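Local coordinates for ArCE4A (Arthrobacter sp. AW19M34-1, PDB 5LGC), which probably removes acetyl groups from N-acetylglucosamine-containing polysaccharides such as chitin, at residues Val143-Trp148 with Ser168-His173; Thr54-Gly59 with Ile118-Tyr123. All blocks are in the same frame, centred on the assembly; numbering follows the deposited sequence.

Both contacts build on the parallel sheet of one NodB-homology domain, and their centres lie about 13 Å apart. Contact 1 pairs neighbouring strands and the turn that follows one of them; contact 2 sets a loop against strand 54-57. Arg120 of contact 2 joins them, its NH1 packing 3.2 Å from Leu171 CD1 and its NH2 3.4 Å from Ile169 CG2. The bound sugars form the second bridge: Trp148 and His173 of contact 1 and Tyr123 of contact 2 all reach the N-acetylglucosamine units of chains B and C. Asp33 and His86 supply further hydrogen bonds to the ligand, so the two contacts furnish different parts of the wall of one saccharide-binding cleft.

Contact 1: Val143-Trp148 with Ser168-His173; sequences VDTLDW and SIILMH. With NAG (2-acetamido-2-deoxy-beta-D-glucopyranose), chain B; NAG (2-acetamido-2-deoxy-beta-D-glucopyranose), chain C.
Val143 and Ile170 pair on parallel strands joined through the backbone: Val143 N donates to Ile169 O at 3.2 Å, and Leu171 N to Val143 O at 2.8 Å. Beta-branched residues suit buried strands, and Val143 CB packs 4.0 Å from Ile170 CG1.

Past the strand end a weak bond from Thr145 N to Leu171 O remains, and side chains do most of the polar work. Thr145 OG1, held between its backbone N and carbonyl carbon (chi1 56°), meets Leu171 O at 2.6 Å, in the carbonyl plane. Its CG2 methyl rests on Ile170 CG2, so threonine serves polar and apolar neighbours alike. Asp147 grips His173 twice: OD1 accepts a bond from ring ND1 at 3.0 Å on the syn side, and OD2 offers its syn lone pair to the backbone N at 2.6 Å. The OD2 bond ties the carboxylate to the strand; the other limits how the imidazole can turn. Asp144 OD1 accepts a bond from Leu146 N in an Asx turn, and OD2 a weak one from O6 of the chain B sugar.

Trp148 presents an edge to the His173 face in an offset edge-to-face aromatic pair, its CB over the imidazole, while one indole face lies against both sugars.

Helix 153-163 links the strands in a beta-alpha-beta crossover, as expected of the distorted beta/alpha barrel of NodB-type deacetylases, placing the His173-Asp147 bond beside the sugar-binding cleft.

Contact 2: Thr54-Gly59 with Ile118-Tyr123; sequences TFFVLG and ILRPPY. With NAG (2-acetamido-2-deoxy-beta-D-glucopyranose), chain C; NAG (2-acetamido-2-deoxy-beta-D-glucopyranose), chain B.
Phe56, on strand 54-57 of the distorted beta/alpha barrel expected for a NodB-type domain, is covered by Ile118 and Arg120 from the loop that follows helix 94-112. Phe56 has more surface buried here than any other residue, and a flat phenyl can serve an aliphatic tip and an arginine together.

Arg120 combines an aliphatic stem for the ring with a planar head rich in N-H groups. Its CB lies over one face of the ring, 3.8 Å from the centroid, in a CH-pi contact; the chain runs extended, then bends at chi3 (-80°), so that the guanidinium, on the same side of the ring plane but beyond the CD2-CE2 rim, turns its own face to Phe56 CE2. NH1 is 3.4 Å from Phe56 CD2, the planes inclined by 33°. In this buried setting NH1 forms a salt bridge with Asp32 and a hydrogen bond with Thr30, while NE and NH2 reach the carbonyls of Val139 and Leu140. Together these bonds fix how the guanidinium is turned against the phenyl rim.

The long CG1-CD1 branch of Ile118 reaches both Phe56 and Thr54: CD1 touches Phe56 CZ at 3.6 Å and meets Thr54 CG2 tip to tip at 3.9 Å. Farther along the loop, Tyr123 N donates an almost straight hydrogen bond (174°) to the acetyl oxygen O7 of the chain C sugar, 3.3 Å away.

Contact 1: Val143-Trp148 with Ser168-His173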
loop_
_atom_site.group_PDB
_atom_site.type_symbol
_atom_site.label_atom_id
_atom_site.label_comp_id
_atom_site.label_asym_id
_atom_site.label_seq_id
_atom_site.Cartn_x
_atom_site.Cartn_y
_atom_site.Cartn_z
ATOM N N VAL A 143 7.994 7.584 4.284
ATOM C CA VAL A 143 8.932 7.785 3.189
ATOM C C VAL A 143 8.172 7.965 1.881
ATOM O O VAL A 143 7.495 7.052 1.409
ATOM C CB VAL A 143 9.927 6.605 3.047
ATOM C CG1 VAL A 143 10.912 6.879 1.921
ATOM C CG2 VAL A 143 10.677 6.378 4.354
ATOM N N ASP A 144 8.284 9.152 1.299
ATOM C CA ASP A 144 7.673 9.416 0.006
ATOM C C ASP A 144 8.749 9.358 -1.068
ATOM O O ASP A 144 9.596 10.245 -1.147
ATOM C CB ASP A 144 6.975 10.779 0.007
ATOM C CG ASP A 144 6.072 10.976 -1.195
ATOM O OD1 ASP A 144 6.146 10.172 -2.151
ATOM O OD2 ASP A 144 5.287 11.944 -1.188
ATOM N N THR A 145 8.722 8.311 -1.891
ATOM C CA THR A 145 9.727 8.140 -2.941
ATOM C C THR A 145 9.576 9.177 -4.044
ATOM O O THR A 145 10.498 9.388 -4.836
ATOM C CB THR A 145 9.658 6.736 -3.576
ATOM O OG1 THR A 145 8.337 6.494 -4.083
ATOM C CG2 THR A 145 10.013 5.676 -2.551
ATOM N N LEU A 146 8.408 9.811 -4.082
ATOM C CA LEU A 146 8.060 10.800 -5.095
ATOM C C LEU A 146 8.024 10.208 -6.504
ATOM O O LEU A 146 8.103 10.944 -7.484
ATOM C CB LEU A 146 9.034 11.983 -5.047
ATOM C CG LEU A 146 9.112 12.723 -3.712
ATOM C CD1 LEU A 146 10.220 13.761 -3.725
ATOM C CD2 LEU A 146 7.772 13.367 -3.384
ATOM N N ASP A 147 7.889 8.885 -6.608
ATOM C CA ASP A 147 7.896 8.227 -7.914
ATOM C C ASP A 147 6.748 8.717 -8.803
ATOM O O ASP A 147 6.862 8.719 -10.026
ATOM C CB ASP A 147 7.842 6.697 -7.761
ATOM C CG ASP A 147 6.581 6.215 -7.067
ATOM O OD1 ASP A 147 6.000 6.995 -6.281
ATOM O OD2 ASP A 147 6.174 5.051 -7.304
ATOM N N TRP A 148 5.654 9.151 -8.183
ATOM C CA TRP A 148 4.520 9.687 -8.929
ATOM C C TRP A 148 4.916 10.916 -9.731
ATOM O O TRP A 148 4.332 11.201 -10.776
ATOM C CB TRP A 148 3.361 10.037 -7.989
ATOM C CG TRP A 148 3.735 10.947 -6.853
ATOM C CD1 TRP A 148 4.278 10.576 -5.658
ATOM C CD2 TRP A 148 3.576 12.376 -6.794
ATOM N NE1 TRP A 148 4.476 11.677 -4.863
ATOM C CE2 TRP A 148 4.054 12.795 -5.534
ATOM C CE3 TRP A 148 3.083 13.336 -7.681
ATOM C CZ2 TRP A 148 4.052 14.133 -5.141
ATOM C CZ3 TRP A 148 3.082 14.670 -7.287
ATOM C CH2 TRP A 148 3.564 15.054 -6.028
ATOM N N SER A 168 9.520 1.880 9.004
ATOM C CA SER A 168 9.073 2.798 7.965
ATOM C C SER A 168 8.022 2.167 7.068
ATOM O O SER A 168 7.993 0.946 6.864
ATOM C CB SER A 168 10.243 3.272 7.101
ATOM O OG SER A 168 10.967 4.306 7.735
ATOM N N ILE A 169 7.155 3.024 6.545
ATOM C CA ILE A 169 6.239 2.666 5.481
ATOM C C ILE A 169 6.611 3.478 4.247
ATOM O O ILE A 169 6.549 4.702 4.263
ATOM C CB ILE A 169 4.786 2.945 5.873
ATOM C CG1 ILE A 169 4.390 2.084 7.069
ATOM C CG2 ILE A 169 3.862 2.704 4.689
ATOM C CD1 ILE A 169 3.028 2.408 7.622
ATOM N N ILE A 170 7.014 2.796 3.183
ATOM C CA ILE A 170 7.492 3.476 1.990
ATOM C C ILE A 170 6.388 3.593 0.950
ATOM O O ILE A 170 5.719 2.616 0.630
ATOM C CB ILE A 170 8.697 2.741 1.384
ATOM C CG1 ILE A 170 9.810 2.616 2.426
ATOM C CG2 ILE A 170 9.202 3.463 0.141
ATOM C CD1 ILE A 170 11.019 1.872 1.924
ATOM N N LEU A 171 6.191 4.801 0.433
ATOM C CA LEU A 171 5.132 5.028 -0.535
ATOM C C LEU A 171 5.648 5.000 -1.964
ATOM O O LEU A 171 6.501 5.801 -2.353
ATOM C CB LEU A 171 4.434 6.362 -0.273
ATOM C CG LEU A 171 3.454 6.766 -1.377
ATOM C CD1 LEU A 171 2.296 5.790 -1.471
ATOM C CD2 LEU A 171 2.945 8.184 -1.159
ATOM N N MET A 172 5.113 4.068 -2.740
ATOM C CA MET A 172 5.388 3.985 -4.162
ATOM C C MET A 172 4.070 3.871 -4.899
ATOM O O MET A 172 3.024 3.656 -4.282
ATOM C CB MET A 172 6.297 2.795 -4.471
ATOM C CG MET A 172 7.774 3.107 -4.285
ATOM S SD MET A 172 8.808 1.634 -4.241
ATOM C CE MET A 172 8.026 0.731 -2.908
ATOM N N HIS A 173 4.100 4.028 -6.214
ATOM C CA HIS A 173 2.863 3.955 -6.972
ATOM C C HIS A 173 2.921 2.906 -8.067
ATOM O O HIS A 173 3.833 2.890 -8.889
ATOM C CB HIS A 173 2.519 5.319 -7.567
ATOM C CG HIS A 173 2.120 6.331 -6.542
ATOM N ND1 HIS A 173 3.030 6.943 -5.707
ATOM C CD2 HIS A 173 0.906 6.826 -6.203
ATOM C CE1 HIS A 173 2.395 7.782 -4.907
ATOM N NE2 HIS A 173 1.105 7.728 -5.185
HETATM C C1 NAG B . 1.906 15.060 -1.263
HETATM C C2 NAG B . 1.471 15.613 -2.627
HETATM C C3 NAG B . 0.257 14.819 -3.084
HETATM C C4 NAG B . 0.667 13.365 -3.194
HETATM C C5 NAG B . 1.102 12.885 -1.810
HETATM C C6 NAG B . 1.426 11.387 -1.857
HETATM C C7 NAG B . 0.193 17.545 -1.681
HETATM C C8 NAG B . 0.057 19.064 -1.732
HETATM N N2 NAG B . 1.148 17.048 -2.497
HETATM O O1 NAG B . 3.081 15.739 -0.813
HETATM O O3 NAG B . -0.165 15.296 -4.371
HETATM O O4 NAG B . -0.431 12.575 -3.610
HETATM O O5 NAG B . 2.227 13.669 -1.360
HETATM O O6 NAG B . 2.476 11.147 -2.798
HETATM O O7 NAG B . -0.553 16.883 -0.956
HETATM C C1 NAG C . -0.288 11.960 -4.889
HETATM C C2 NAG C . -1.324 10.945 -4.895
HETATM C C3 NAG C . -1.111 10.163 -6.207
HETATM C C4 NAG C . -1.437 11.124 -7.311
HETATM C C5 NAG C . -0.476 12.314 -7.190
HETATM C C6 NAG C . -0.798 13.309 -8.309
HETATM C C7 NAG C . -1.859 9.214 -3.177
HETATM C C8 NAG C . -1.243 8.433 -2.020
HETATM N N2 NAG C . -1.012 10.064 -3.760
HETATM O O3 NAG C . -1.967 9.023 -6.272
HETATM O O4 NAG C . -1.214 10.491 -8.582
HETATM O O5 NAG C . -0.614 12.957 -5.914
HETATM O O6 NAG C . -2.155 13.751 -8.187
HETATM O O7 NAG C . -3.068 9.199 -3.381
#

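Contact 2: Thr54-Gly59 with Ile118-Tyr123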
loop_
_atom_site.group_PDB
_atom_site.type_symbol
_atom_site.label_atom_id
_atom_site.label_comp_id
_atom_site.label_asym_id
_atom_site.label_seq_id
_atom_site.Cartn_x
_atom_site.Cartn_y
_atom_site.Cartn_z
ATOM N N THR A 54 2.255 -4.286 0.273
ATOM C CA THR A 54 0.889 -3.859 0.524
ATOM C C THR A 54 0.406 -2.997 -0.629
ATOM O O THR A 54 1.055 -2.020 -1.003
ATOM C CB THR A 54 0.773 -3.082 1.851
ATOM O OG1 THR A 54 1.347 -3.864 2.902
ATOM C CG2 THR A 54 -0.686 -2.786 2.186
ATOM N N PHE A 55 -0.730 -3.370 -1.203
ATOM C CA PHE A 55 -1.283 -2.630 -2.326
ATOM C C PHE A 55 -2.543 -1.890 -1.906
ATOM O O PHE A 55 -3.547 -2.507 -1.552
ATOM C CB PHE A 55 -1.578 -3.579 -3.495
ATOM C CG PHE A 55 -0.351 -4.249 -4.053
ATOM C CD1 PHE A 55 0.362 -3.667 -5.089
ATOM C CD2 PHE A 55 0.094 -5.457 -3.537
ATOM C CE1 PHE A 55 1.485 -4.277 -5.603
ATOM C CE2 PHE A 55 1.224 -6.070 -4.046
ATOM C CZ PHE A 55 1.920 -5.482 -5.080
ATOM N N PHE A 56 -2.483 -0.562 -1.916
ATOM C CA PHE A 56 -3.676 0.238 -1.685
ATOM C C PHE A 56 -4.357 0.480 -3.019
ATOM O O PHE A 56 -3.960 1.355 -3.790
ATOM C CB PHE A 56 -3.329 1.549 -0.982
ATOM C CG PHE A 56 -2.849 1.356 0.424
ATOM C CD1 PHE A 56 -3.747 1.317 1.477
ATOM C CD2 PHE A 56 -1.504 1.187 0.692
ATOM C CE1 PHE A 56 -3.310 1.135 2.775
ATOM C CE2 PHE A 56 -1.059 0.999 1.988
ATOM C CZ PHE A 56 -1.962 0.971 3.029
ATOM N N VAL A 57 -5.382 -0.322 -3.288
ATOM C CA VAL A 57 -6.004 -0.344 -4.599
ATOM C C VAL A 57 -7.178 0.618 -4.721
ATOM O O VAL A 57 -7.912 0.872 -3.764
ATOM C CB VAL A 57 -6.483 -1.761 -4.962
ATOM C CG1 VAL A 57 -5.291 -2.697 -5.091
ATOM C CG2 VAL A 57 -7.460 -2.283 -3.922
ATOM N N LEU A 58 -7.322 1.158 -5.922
ATOM C CA LEU A 58 -8.461 1.983 -6.288
ATOM C C LEU A 58 -9.658 1.113 -6.636
ATOM O O LEU A 58 -9.555 0.238 -7.494
ATOM C CB LEU A 58 -8.118 2.868 -7.483
ATOM C CG LEU A 58 -7.400 4.203 -7.327
ATOM C CD1 LEU A 58 -7.490 4.946 -8.650
ATOM C CD2 LEU A 58 -7.999 5.029 -6.198
ATOM N N GLY A 59 -10.792 1.371 -5.991
ATOM C CA GLY A 59 -12.004 0.609 -6.239
ATOM C C GLY A 59 -12.359 0.477 -7.712
ATOM O O GLY A 59 -12.729 -0.602 -8.172
ATOM N N ILE A 118 -7.299 -2.090 6.044
ATOM C CA ILE A 118 -6.686 -0.776 6.181
ATOM C C ILE A 118 -7.060 0.117 5.004
ATOM O O ILE A 118 -7.377 -0.370 3.916
ATOM C CB ILE A 118 -5.147 -0.873 6.281
ATOM C CG1 ILE A 118 -4.573 -1.634 5.085
ATOM C CG2 ILE A 118 -4.734 -1.548 7.579
ATOM C CD1 ILE A 118 -3.056 -1.743 5.101
ATOM N N LEU A 119 -7.034 1.424 5.233
ATOM C CA LEU A 119 -7.325 2.401 4.189
ATOM C C LEU A 119 -6.254 3.485 4.180
ATOM O O LEU A 119 -5.821 3.946 5.236
ATOM C CB LEU A 119 -8.717 3.022 4.396
ATOM C CG LEU A 119 -9.250 3.961 3.306
ATOM C CD1 LEU A 119 -10.761 3.844 3.188
ATOM C CD2 LEU A 119 -8.856 5.403 3.581
ATOM N N ARG A 120 -5.827 3.890 2.987
ATOM C CA ARG A 120 -4.963 5.061 2.856
ATOM C C ARG A 120 -5.745 6.204 2.217
ATOM O O ARG A 120 -6.263 6.066 1.116
ATOM C CB ARG A 120 -3.716 4.737 2.029
ATOM C CG ARG A 120 -2.777 5.922 1.792
ATOM C CD ARG A 120 -1.471 5.467 1.142
ATOM N NE ARG A 120 -0.531 4.884 2.100
ATOM C CZ ARG A 120 0.491 4.098 1.771
ATOM N NH1 ARG A 120 0.707 3.770 0.504
ATOM N NH2 ARG A 120 1.291 3.621 2.715
ATOM N N PRO A 121 -5.853 7.338 2.922
ATOM C CA PRO A 121 -6.580 8.476 2.346
ATOM C C PRO A 121 -5.838 9.092 1.161
ATOM O O PRO A 121 -4.629 9.318 1.249
ATOM C CB PRO A 121 -6.677 9.466 3.513
ATOM C CG PRO A 121 -5.560 9.088 4.441
ATOM C CD PRO A 121 -5.396 7.595 4.299
ATOM N N PRO A 122 -6.553 9.336 0.052
ATOM C CA PRO A 122 -5.969 9.978 -1.130
ATOM C C PRO A 122 -5.315 11.312 -0.794
ATOM O O PRO A 122 -5.880 12.098 -0.031
ATOM C CB PRO A 122 -7.178 10.171 -2.052
ATOM C CG PRO A 122 -8.081 9.037 -1.689
ATOM C CD PRO A 122 -7.939 8.897 -0.193
ATOM N N TYR A 123 -4.123 11.538 -1.345
ATOM C CA TYR A 123 -3.349 12.765 -1.136
ATOM C C TYR A 123 -2.930 12.940 0.319
ATOM O O TYR A 123 -2.404 13.985 0.696
ATOM C CB TYR A 123 -4.143 13.981 -1.627
ATOM C CG TYR A 123 -4.762 13.716 -2.978
ATOM C CD1 TYR A 123 -3.967 13.608 -4.110
ATOM C CD2 TYR A 123 -6.133 13.525 -3.117
ATOM C CE1 TYR A 123 -4.520 13.340 -5.350
ATOM C CE2 TYR A 123 -6.695 13.255 -4.354
ATOM C CZ TYR A 123 -5.882 13.162 -5.467
ATOM O OH TYR A 123 -6.430 12.892 -6.701
HETATM C C1 NAG C . -0.288 11.960 -4.889
HETATM C C2 NAG C . -1.324 10.945 -4.895
HETATM C C3 NAG C . -1.111 10.163 -6.207
HETATM C C4 NAG C . -1.437 11.124 -7.311
HETATM C C5 NAG C . -0.476 12.314 -7.190
HETATM C C6 NAG C . -0.798 13.309 -8.309
HETATM C C7 NAG C . -1.859 9.214 -3.177
HETATM C C8 NAG C . -1.243 8.433 -2.020
HETATM N N2 NAG C . -1.012 10.064 -3.760
HETATM O O3 NAG C . -1.967 9.023 -6.272
HETATM O O4 NAG C . -1.214 10.491 -8.582
HETATM O O5 NAG C . -0.614 12.957 -5.914
HETATM O O6 NAG C . -2.155 13.751 -8.187
HETATM O O7 NAG C . -3.068 9.199 -3.381
HETATM C C1 NAG B . 1.906 15.060 -1.263
HETATM C C2 NAG B . 1.471 15.613 -2.627
HETATM C C3 NAG B . 0.257 14.819 -3.084
HETATM C C4 NAG B . 0.667 13.365 -3.194
HETATM C C5 NAG B . 1.102 12.885 -1.810
HETATM C C6 NAG B . 1.426 11.387 -1.857
HETATM C C7 NAG B . 0.193 17.545 -1.681
HETATM C C8 NAG B . 0.057 19.064 -1.732
HETATM N N2 NAG B . 1.148 17.048 -2.497
HETATM O O1 NAG B . 3.081 15.739 -0.813
HETATM O O3 NAG B . -0.165 15.296 -4.371
HETATM O O4 NAG B . -0.431 12.575 -3.610
HETATM O O5 NAG B . 2.227 13.669 -1.360
HETATM O O6 NAG B . 2.476 11.147 -2.798
HETATM O O7 NAG B . -0.553 16.883 -0.956
#